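Local coordinates for protein AgaA (Rhizobium radiobacter, PDB 6HLX) that binds the opine agropinic acid as the periplasmic solute-binding component of an ABC transporter in the plant pathogen Agrobacterium, at residues V265-I270 against V447-R452; K83-R88 against V137-A142. All coordinates share one frame; numbering follows the deposited sequence. Where two conformers were deposited one is given.

Contact 1: V265-I270 against V447-R452. With ZN (zinc ion), chain O; G9Z (agropinic acid), chain E.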
ATOM      1  N   VAL A 265      21.675 -10.857  -6.742  1.00 28.60           N
ATOM      2  CA  VAL A 265      20.980 -11.292  -5.533  1.00 28.47           C
ATOM      3  C   VAL A 265      20.300 -12.634  -5.724  1.00 33.12           C
ATOM      4  O   VAL A 265      19.354 -12.728  -6.497  1.00 35.38           O
ATOM      5  CB  VAL A 265      20.017 -10.207  -4.986  1.00 31.04           C
ATOM      6  CG1 VAL A 265      19.324 -10.685  -3.701  1.00 31.03           C
ATOM      7  CG2 VAL A 265      20.749  -8.895  -4.728  1.00 30.76           C
ATOM      8  N   ASP A 266      20.767 -13.671  -4.996  1.00 28.81           N
ATOM      9  CA  ASP A 266      20.132 -14.968  -5.057  1.00 27.25           C
ATOM     10  C   ASP A 266      18.774 -14.869  -4.346  1.00 30.57           C
ATOM     11  O   ASP A 266      18.703 -14.500  -3.167  1.00 29.40           O
ATOM     12  CB  ASP A 266      20.965 -16.062  -4.401  1.00 28.89           C
ATOM     13  CG  ASP A 266      20.383 -17.398  -4.762  1.00 34.28           C
ATOM     14  OD1 ASP A 266      20.764 -17.945  -5.836  1.00 34.44           O
ATOM     15  OD2 ASP A 266      19.507 -17.880  -4.016  1.00 31.60           O
ATOM     16  N   ARG A 267      17.710 -15.185  -5.072  1.00 26.22           N
ATOM     17  CA  ARG A 267      16.356 -15.038  -4.532  1.00 25.22           C
ATOM     18  C   ARG A 267      16.005 -16.084  -3.481  1.00 29.29           C
ATOM     19  O   ARG A 267      15.250 -15.773  -2.546  1.00 29.50           O
ATOM     20  CB  ARG A 267      15.347 -14.977  -5.666  1.00 27.55           C
ATOM     21  CG  ARG A 267      15.496 -13.654  -6.400  1.00 32.16           C
ATOM     22  CD  ARG A 267      15.296 -13.809  -7.857  1.00 37.59           C
ATOM     23  NE  ARG A 267      15.312 -12.517  -8.546  1.00 35.89           N
ATOM     24  CZ  ARG A 267      16.374 -11.978  -9.135  1.00 49.50           C
ATOM     25  NH1 ARG A 267      17.558 -12.568  -9.055  1.00 36.40           N
ATOM     26  NH2 ARG A 267      16.269 -10.821  -9.770  1.00 46.00           N
ATOM     27  N   SER A 268      16.599 -17.291  -3.570  1.00 26.36           N
ATOM     28  CA  SER A 268      16.368 -18.305  -2.536  1.00 26.75           C
ATOM     29  C   SER A 268      16.999 -17.893  -1.216  1.00 29.96           C
ATOM     30  O   SER A 268      16.506 -18.302  -0.180  1.00 28.66           O
ATOM     31  CB  SER A 268      16.903 -19.667  -2.970  1.00 30.35           C
ATOM     32  OG  SER A 268      16.217 -20.101  -4.130  1.00 41.01           O
ATOM     33  N   ALA A 269      18.095 -17.089  -1.238  1.00 28.64           N
ATOM     34  CA  ALA A 269      18.731 -16.620   0.003  1.00 28.30           C
ATOM     35  C   ALA A 269      17.742 -15.744   0.762  1.00 30.80           C
ATOM     36  O   ALA A 269      17.623 -15.882   1.974  1.00 29.73           O
ATOM     37  CB  ALA A 269      20.009 -15.842  -0.295  1.00 29.54           C
ATOM     38  N   ILE A 270      16.984 -14.893   0.049  1.00 26.04           N
ATOM     39  CA  ILE A 270      15.969 -14.054   0.707  1.00 24.54           C
ATOM     40  C   ILE A 270      14.813 -14.921   1.238  1.00 27.60           C
ATOM     41  O   ILE A 270      14.461 -14.812   2.411  1.00 27.48           O
ATOM     42  CB  ILE A 270      15.470 -12.904  -0.210  1.00 26.80           C
ATOM     43  CG1 ILE A 270      16.627 -11.913  -0.515  1.00 27.48           C
ATOM     44  CG2 ILE A 270      14.269 -12.181   0.457  1.00 26.55           C
ATOM     45  CD1 ILE A 270      16.318 -10.926  -1.606  1.00 26.30           C
ATOM     46  N   VAL A 447      13.615  -3.136  -8.953  1.00 20.44           N
ATOM     47  CA  VAL A 447      14.117  -4.512  -9.025  1.00 20.11           C
ATOM     48  C   VAL A 447      13.241  -5.337  -8.087  1.00 23.37           C
ATOM     49  O   VAL A 447      12.900  -4.875  -6.980  1.00 22.44           O
ATOM     50  CB  VAL A 447      15.628  -4.583  -8.696  1.00 23.19           C
ATOM     51  CG1 VAL A 447      16.036  -5.994  -8.293  1.00 23.95           C
ATOM     52  CG2 VAL A 447      16.463  -4.095  -9.888  1.00 22.68           C
ATOM     53  N   TYR A 448      12.844  -6.559  -8.531  1.00 19.97           N
ATOM     54  CA  TYR A 448      11.939  -7.395  -7.736  1.00 20.32           C
ATOM     55  C   TYR A 448      12.579  -8.748  -7.475  1.00 25.18           C
ATOM     56  O   TYR A 448      13.207  -9.315  -8.377  1.00 25.17           O
ATOM     57  CB  TYR A 448      10.613  -7.603  -8.492  1.00 21.69           C
ATOM     58  CG  TYR A 448       9.966  -6.320  -8.959  1.00 20.49           C
ATOM     59  CD1 TYR A 448      10.248  -5.793 -10.219  1.00 21.56           C
ATOM     60  CD2 TYR A 448       9.017  -5.666  -8.172  1.00 20.55           C
ATOM     61  CE1 TYR A 448       9.654  -4.609 -10.657  1.00 22.67           C
ATOM     62  CE2 TYR A 448       8.401  -4.493  -8.610  1.00 20.91           C
ATOM     63  CZ  TYR A 448       8.707  -3.984  -9.865  1.00 25.26           C
ATOM     64  OH  TYR A 448       8.102  -2.842 -10.319  1.00 23.36           O
ATOM     65  N   PHE A 449      12.369  -9.286  -6.259  1.00 21.17           N
ATOM     66  CA  PHE A 449      12.998 -10.550  -5.895  1.00 22.09           C
ATOM     67  C   PHE A 449      12.063 -11.689  -5.622  1.00 23.88           C
ATOM     68  O   PHE A 449      12.415 -12.820  -5.959  1.00 24.35           O
ATOM     69  CB  PHE A 449      13.907 -10.354  -4.668  1.00 23.57           C
ATOM     70  CG  PHE A 449      15.087  -9.443  -4.942  1.00 25.36           C
ATOM     71  CD1 PHE A 449      15.877  -9.622  -6.074  1.00 28.44           C
ATOM     72  CD2 PHE A 449      15.391  -8.395  -4.075  1.00 28.16           C
ATOM     73  CE1 PHE A 449      16.973  -8.773  -6.327  1.00 30.25           C
ATOM     74  CE2 PHE A 449      16.484  -7.554  -4.327  1.00 30.74           C
ATOM     75  CZ  PHE A 449      17.256  -7.745  -5.451  1.00 29.21           C
ATOM     76  N   MET A 450      10.903 -11.430  -4.982  1.00 20.76           N
ATOM     77  CA  MET A 450      10.016 -12.532  -4.621  0.50 20.77           C
ATOM     78  C   MET A 450       8.601 -12.088  -4.317  1.00 23.47           C
ATOM     79  O   MET A 450       8.391 -10.922  -3.956  1.00 21.22           O
ATOM     80  CB  MET A 450      10.572 -13.252  -3.368  0.50 22.95           C
ATOM     81  CG  MET A 450      10.641 -12.352  -2.142  0.50 25.74           C
ATOM     82  SD  MET A 450      11.055 -13.202  -0.626  0.50 29.57           S
ATOM     83  CE  MET A 450       9.467 -14.010  -0.257  0.50 25.70           C
ATOM     84  N   TRP A 451       7.652 -13.028  -4.419  1.00 20.95           N
ATOM     85  CA  TRP A 451       6.256 -12.823  -4.012  1.00 20.38           C
ATOM     86  C   TRP A 451       6.244 -13.379  -2.586  1.00 25.30           C
ATOM     87  O   TRP A 451       6.806 -14.469  -2.337  1.00 25.89           O
ATOM     88  CB  TRP A 451       5.290 -13.687  -4.830  1.00 20.01           C
ATOM     89  CG  TRP A 451       5.162 -13.271  -6.253  1.00 21.62           C
ATOM     90  CD1 TRP A 451       5.621 -13.944  -7.346  1.00 25.19           C
ATOM     91  CD2 TRP A 451       4.533 -12.075  -6.745  1.00 21.31           C
ATOM     92  NE1 TRP A 451       5.292 -13.257  -8.496  1.00 24.81           N
ATOM     93  CE2 TRP A 451       4.608 -12.116  -8.157  1.00 24.69           C
ATOM     94  CE3 TRP A 451       3.853 -11.006  -6.132  1.00 22.64           C
ATOM     95  CZ2 TRP A 451       4.090 -11.099  -8.964  1.00 24.47           C
ATOM     96  CZ3 TRP A 451       3.303 -10.009  -6.936  1.00 23.23           C
ATOM     97  CH2 TRP A 451       3.434 -10.059  -8.335  1.00 23.80           C
ATOM     98  N   ARG A 452       5.622 -12.671  -1.653  1.00 21.82           N
ATOM     99  CA  ARG A 452       5.590 -13.178  -0.271  1.00 22.04           C
ATOM    100  C   ARG A 452       4.166 -13.497   0.182  1.00 25.24           C
ATOM    101  O   ARG A 452       3.201 -12.949  -0.362  1.00 24.15           O
ATOM    102  CB  ARG A 452       6.228 -12.164   0.707  1.00 25.19           C
ATOM    103  CG  ARG A 452       5.398 -10.892   0.906  1.00 28.02           C
ATOM    104  CD  ARG A 452       6.039  -9.925   1.896  1.00 27.74           C
ATOM    105  NE  ARG A 452       5.029  -9.117   2.585  1.00 25.51           N
ATOM    106  CZ  ARG A 452       5.136  -7.811   2.816  1.00 27.10           C
ATOM    107  NH1 ARG A 452       6.202  -7.139   2.394  1.00 24.24           N
ATOM    108  NH2 ARG A 452       4.192  -7.173   3.492  1.00 21.48           N
TER
HETATM  109 ZN    ZN O 614      19.706 -19.487  -6.174  1.00 39.83          ZN
HETATM  110  OAM G9Z E 604       3.533  -0.720   6.316  1.00 19.83           O
HETATM  111  CAB G9Z E 604       4.426  -1.562   6.146  1.00 20.73           C
HETATM  112  CAC G9Z E 604       5.142  -2.140   7.214  1.00 21.35           C
HETATM  113  CB  G9Z E 604       6.141  -3.149   6.567  1.00 20.86           C
HETATM  114  CA  G9Z E 604       6.021  -2.918   5.070  1.00 19.50           C
HETATM  115  C   G9Z E 604       5.801  -4.149   4.374  1.00 21.29           C
HETATM  116  O   G9Z E 604       4.622  -4.590   4.276  1.00 20.70           O
HETATM  117  N   G9Z E 604       4.903  -1.927   4.942  1.00 18.24           N
HETATM  118  CAG G9Z E 604       4.308  -1.483   3.622  1.00 18.29           C
HETATM  119  CAH G9Z E 604       5.190  -0.414   2.975  1.00 20.27           C
HETATM  120  OAP G9Z E 604       6.443  -1.032   2.685  1.00 20.84           O
HETATM  121  CAI G9Z E 604       4.582   0.154   1.689  1.00 20.24           C
HETATM  122  OAQ G9Z E 604       3.166   0.386   1.898  1.00 19.16           O
HETATM  123  CAJ G9Z E 604       5.223   1.530   1.305  1.00 19.85           C
HETATM  124  OAR G9Z E 604       4.616   2.023   0.097  1.00 20.34           O
HETATM  125  CAK G9Z E 604       6.766   1.561   1.182  1.00 19.14           C
HETATM  126  OAT G9Z E 604       7.215   2.929   1.111  1.00 20.09           O
HETATM  127  CAL G9Z E 604       7.284   0.730  -0.002  1.00 19.08           C
HETATM  128  OAS G9Z E 604       8.728   0.690   0.019  1.00 20.39           O
HETATM  129  OXT G9Z E 604       6.807  -4.758   3.919  1.00 20.87           O
HETATM  130  O   HOH W   1      19.535 -20.775  -4.718  1.00 35.39           O
HETATM  131  O   HOH W   2      13.913  -9.897 -10.900  1.00 36.13           O

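Contact 2: K83-R88 against V137-A142. With EDO (1,2-ethanediol), chain B.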
ATOM      1  N   LYS A  83     -15.156  18.092  -2.345  1.00 21.18           N
ATOM      2  CA  LYS A  83     -14.252  19.019  -3.030  1.00 21.48           C
ATOM      3  C   LYS A  83     -13.065  19.432  -2.136  1.00 24.47           C
ATOM      4  O   LYS A  83     -11.916  19.383  -2.586  1.00 22.92           O
ATOM      5  CB  LYS A  83     -15.026  20.253  -3.526  1.00 23.01           C
ATOM      6  CG  LYS A  83     -14.170  21.255  -4.295  1.00 27.65           C
ATOM      7  CD  LYS A  83     -15.023  22.247  -5.084  1.00 29.84           C
ATOM      8  CE  LYS A  83     -14.147  23.244  -5.815  1.00 31.76           C
ATOM      9  NZ  LYS A  83     -14.962  24.144  -6.667  1.00 39.07           N
ATOM     10  N   ALA A  84     -13.329  19.796  -0.865  1.00 23.14           N
ATOM     11  CA  ALA A  84     -12.256  20.188   0.068  1.00 23.78           C
ATOM     12  C   ALA A  84     -11.262  19.032   0.296  1.00 25.54           C
ATOM     13  O   ALA A  84     -10.042  19.259   0.343  1.00 23.97           O
ATOM     14  CB  ALA A  84     -12.857  20.638   1.402  1.00 24.82           C
ATOM     15  N   SER A  85     -11.785  17.787   0.401  1.00 21.02           N
ATOM     16  CA  SER A  85     -10.964  16.596   0.635  1.00 19.86           C
ATOM     17  C   SER A  85     -10.052  16.352  -0.569  1.00 22.16           C
ATOM     18  O   SER A  85      -8.853  16.120  -0.386  1.00 22.15           O
ATOM     19  CB  SER A  85     -11.839  15.387   0.929  1.00 20.92           C
ATOM     20  OG  SER A  85     -12.509  15.605   2.169  1.00 21.18           O
ATOM     21  N   LEU A  86     -10.614  16.445  -1.795  1.00 19.98           N
ATOM     22  CA  LEU A  86      -9.838  16.272  -3.026  1.00 20.50           C
ATOM     23  C   LEU A  86      -8.824  17.382  -3.210  1.00 23.51           C
ATOM     24  O   LEU A  86      -7.687  17.106  -3.589  1.00 23.29           O
ATOM     25  CB  LEU A  86     -10.757  16.146  -4.252  1.00 20.95           C
ATOM     26  CG  LEU A  86     -11.643  14.889  -4.294  1.00 25.33           C
ATOM     27  CD1 LEU A  86     -12.590  14.930  -5.491  1.00 26.15           C
ATOM     28  CD2 LEU A  86     -10.809  13.592  -4.304  1.00 27.49           C
ATOM     29  N   GLU A  87      -9.204  18.635  -2.909  1.00 22.10           N
ATOM     30  CA  GLU A  87      -8.271  19.767  -3.020  1.00 22.37           C
ATOM     31  C   GLU A  87      -7.041  19.612  -2.127  1.00 27.55           C
ATOM     32  O   GLU A  87      -5.939  20.015  -2.531  1.00 26.94           O
ATOM     33  CB  GLU A  87      -8.981  21.085  -2.791  1.00 23.83           C
ATOM     34  CG  GLU A  87      -9.704  21.511  -4.055  1.00 29.41           C
ATOM     35  CD  GLU A  87     -10.534  22.771  -3.933  1.00 53.40           C
ATOM     36  OE1 GLU A  87     -10.923  23.314  -4.991  1.00 42.42           O
ATOM     37  OE2 GLU A  87     -10.804  23.213  -2.792  1.00 50.63           O
ATOM     38  N   ARG A  88      -7.206  18.976  -0.949  1.00 23.96           N
ATOM     39  CA  ARG A  88      -6.070  18.717  -0.044  1.00 24.89           C
ATOM     40  C   ARG A  88      -5.096  17.715  -0.675  1.00 27.06           C
ATOM     41  O   ARG A  88      -3.877  17.844  -0.525  1.00 27.53           O
ATOM     42  CB  ARG A  88      -6.567  18.230   1.328  1.00 26.23           C
ATOM     43  CG  ARG A  88      -5.452  18.175   2.343  1.00 32.47           C
ATOM     44  CD  ARG A  88      -5.887  18.279   3.783  1.00 37.11           C
ATOM     45  NE  ARG A  88      -4.678  18.250   4.595  1.00 44.99           N
ATOM     46  CZ  ARG A  88      -4.286  17.224   5.341  1.00 53.88           C
ATOM     47  NH1 ARG A  88      -5.068  16.153   5.478  1.00 29.27           N
ATOM     48  NH2 ARG A  88      -3.127  17.271   5.984  1.00 39.86           N
ATOM     49  N   VAL A 137     -10.128   9.081   1.118  1.00 18.49           N
ATOM     50  CA  VAL A 137     -11.356   9.145   1.925  1.00 17.32           C
ATOM     51  C   VAL A 137     -11.786  10.590   2.104  1.00 22.11           C
ATOM     52  O   VAL A 137     -10.954  11.495   1.985  1.00 21.04           O
ATOM     53  CB  VAL A 137     -11.204   8.399   3.275  1.00 19.52           C
ATOM     54  CG1 VAL A 137     -11.001   6.897   3.027  1.00 19.07           C
ATOM     55  CG2 VAL A 137     -10.053   8.976   4.090  1.00 19.63           C
ATOM     56  N   ILE A 138     -13.078  10.796   2.397  1.00 19.73           N
ATOM     57  CA  ILE A 138     -13.668  12.133   2.519  1.00 19.06           C
ATOM     58  C   ILE A 138     -13.826  12.557   3.961  1.00 21.62           C
ATOM     59  O   ILE A 138     -14.370  11.806   4.770  1.00 20.01           O
ATOM     60  CB  ILE A 138     -15.052  12.208   1.778  1.00 21.94           C
ATOM     61  CG1 ILE A 138     -14.998  11.672   0.308  1.00 20.74           C
ATOM     62  CG2 ILE A 138     -15.660  13.635   1.827  1.00 22.35           C
ATOM     63  CD1 ILE A 138     -13.893  12.344  -0.571  1.00 21.76           C
ATOM     64  N   VAL A 139     -13.409  13.785   4.261  1.00 19.02           N
ATOM     65  CA  VAL A 139     -13.560  14.368   5.597  1.00 19.17           C
ATOM     66  C   VAL A 139     -14.359  15.682   5.460  1.00 22.59           C
ATOM     67  O   VAL A 139     -14.524  16.178   4.335  1.00 22.10           O
ATOM     68  CB  VAL A 139     -12.204  14.547   6.347  1.00 23.71           C
ATOM     69  CG1 VAL A 139     -11.514  13.200   6.541  1.00 22.34           C
ATOM     70  CG2 VAL A 139     -11.297  15.532   5.628  1.00 23.98           C
ATOM     71  N   PRO A 140     -14.881  16.259   6.567  1.00 20.94           N
ATOM     72  CA  PRO A 140     -15.685  17.477   6.430  1.00 20.34           C
ATOM     73  C   PRO A 140     -14.845  18.703   6.091  1.00 24.99           C
ATOM     74  O   PRO A 140     -13.780  18.910   6.680  1.00 25.65           O
ATOM     75  CB  PRO A 140     -16.368  17.619   7.808  1.00 21.81           C
ATOM     76  CG  PRO A 140     -16.147  16.306   8.509  1.00 24.83           C
ATOM     77  CD  PRO A 140     -14.843  15.797   7.972  1.00 20.66           C
ATOM     78  N   ALA A 141     -15.361  19.545   5.170  1.00 23.38           N
ATOM     79  CA  ALA A 141     -14.713  20.804   4.796  1.00 24.18           C
ATOM     80  C   ALA A 141     -14.539  21.729   6.026  1.00 27.97           C
ATOM     81  O   ALA A 141     -13.473  22.329   6.199  1.00 26.86           O
ATOM     82  CB  ALA A 141     -15.531  21.514   3.725  1.00 24.87           C
ATOM     83  N   ALA A 142     -15.575  21.822   6.888  1.00 25.97           N
ATOM     84  CA  ALA A 142     -15.543  22.685   8.090  1.00 26.82           C
ATOM     85  C   ALA A 142     -14.526  22.140   9.096  1.00 32.29           C
ATOM     86  O   ALA A 142     -13.892  22.918   9.820  1.00 32.50           O
ATOM     87  CB  ALA A 142     -16.922  22.747   8.729  1.00 28.47           C
TER
HETATM   88  C1  EDO B 636      -9.378  22.177  -8.421  1.00 64.10           C
HETATM   89  O1  EDO B 636     -10.527  22.651  -7.729  1.00 62.55           O
HETATM   90  C2  EDO B 636      -8.124  22.342  -7.520  1.00 64.81           C
HETATM   91  O2  EDO B 636      -6.979  21.827  -8.188  1.00 65.29           O

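Contact 1: V265-I270 against V447-R452
Phe-449 overlaps three side chains of 265-270 with its ring. Val-265 covers one face, its CG1 lying 4.1 Å from the ring centroid and only 14° off the normal, a CH-pi contact. Arg-267 comes to the ring edge through NE; the guanidinium is turned 75° from the ring, so that Phe-449 CD1 lies over one guanidinium face. Ile-270 CD1 reaches Phe-449 CD2 at 3.7 Å, while its other branch, CG2, approaches Met-450 SD in one of the two modelled conformers of the methionine. A chi1 of -71° puts Arg-267 CG against the carbonyl O of Phe-449, and the chain bends at chi2 beyond it. No direct hydrogen bond joins the segments; a water accepts from Arg-267 NH2 and donates to Tyr-448 O (2.7 Å), and Arg-267 NH1 bonds to Ala-262 O. Asp-266 caps helix 267-274 through OD2 and binds a zinc ion through OD1 at 1.9 Å. Further along, Arg-452 holds the agropinic acid carboxylate with NH1 and NH2, the latter 2.7 Å from ligand O. Phe-449 and Met-450 form a classic beta bulge opposite Met-241, where strand 446-451 runs antiparallel between strands 240-245 and 280-281, while helix 333-347 packs against Val-265 and Ile-270.

Contact 2: K83-R88 against V137-A142
Ser-85 OG accepts a hydrogen bond from the backbone N of Val-139 at 2.9 Å, nearly straight with an N-H...O angle of 167°. The hydroxyl sits among methyl groups: CG2 of Ile-138 and CG2 of Val-139 each lie 3.7 Å from Ser-85 OG. Ile-138 also brings CD1 to 4.0 Å from Ser-85 CB, because its chi2 of -54° folds the end of the side chain back toward the helix. At the preceding residue, two small side chains meet methyl to methyl, Ala-84 CB and Ala-141 CB being 3.6 Å apart, and this lets the two backbones come close, with 5.4 Å between Ala-84 CA and Ala-141 CA. The arrangement is the packing of helix 79-90 against an extended segment that leads into helix 141-146, with Pro-140 at the N-cap position of the latter. Asp-81, one turn before Ser-85, bonds to both segments: its carbonyl O is hydrogen-bonded to Ser-85 OG, and its OD1 to the backbone N of Ala-141, in the first turn of helix 141-146. Leu-144 of that helix packs on Ala-84 and Val-139, and Ile-138 is paired through its backbone with Arg-34. At the far end of 83-88, Arg-88 makes a salt bridge with Asp-16.

How the contacts relate
Both contacts are largely buried, but they lie on opposite sides of the chain's centre, about 40 Å between centres, and share no helix or strand. Contact 1 sets a helix start against a strand of a mixed sheet and rests on an aromatic ring, with a water bridging its polar groups; its strand segment ends at a residue that grips the ligand, and its helix segment carries a zinc ligand. Contact 2 joins helix 79-90 to a loop and the start of helix 141-146, has smaller side chains and less buried surface, and is tied by one direct hydrogen bond from backbone to hydroxyl. It is structural packing away from the annotated sites.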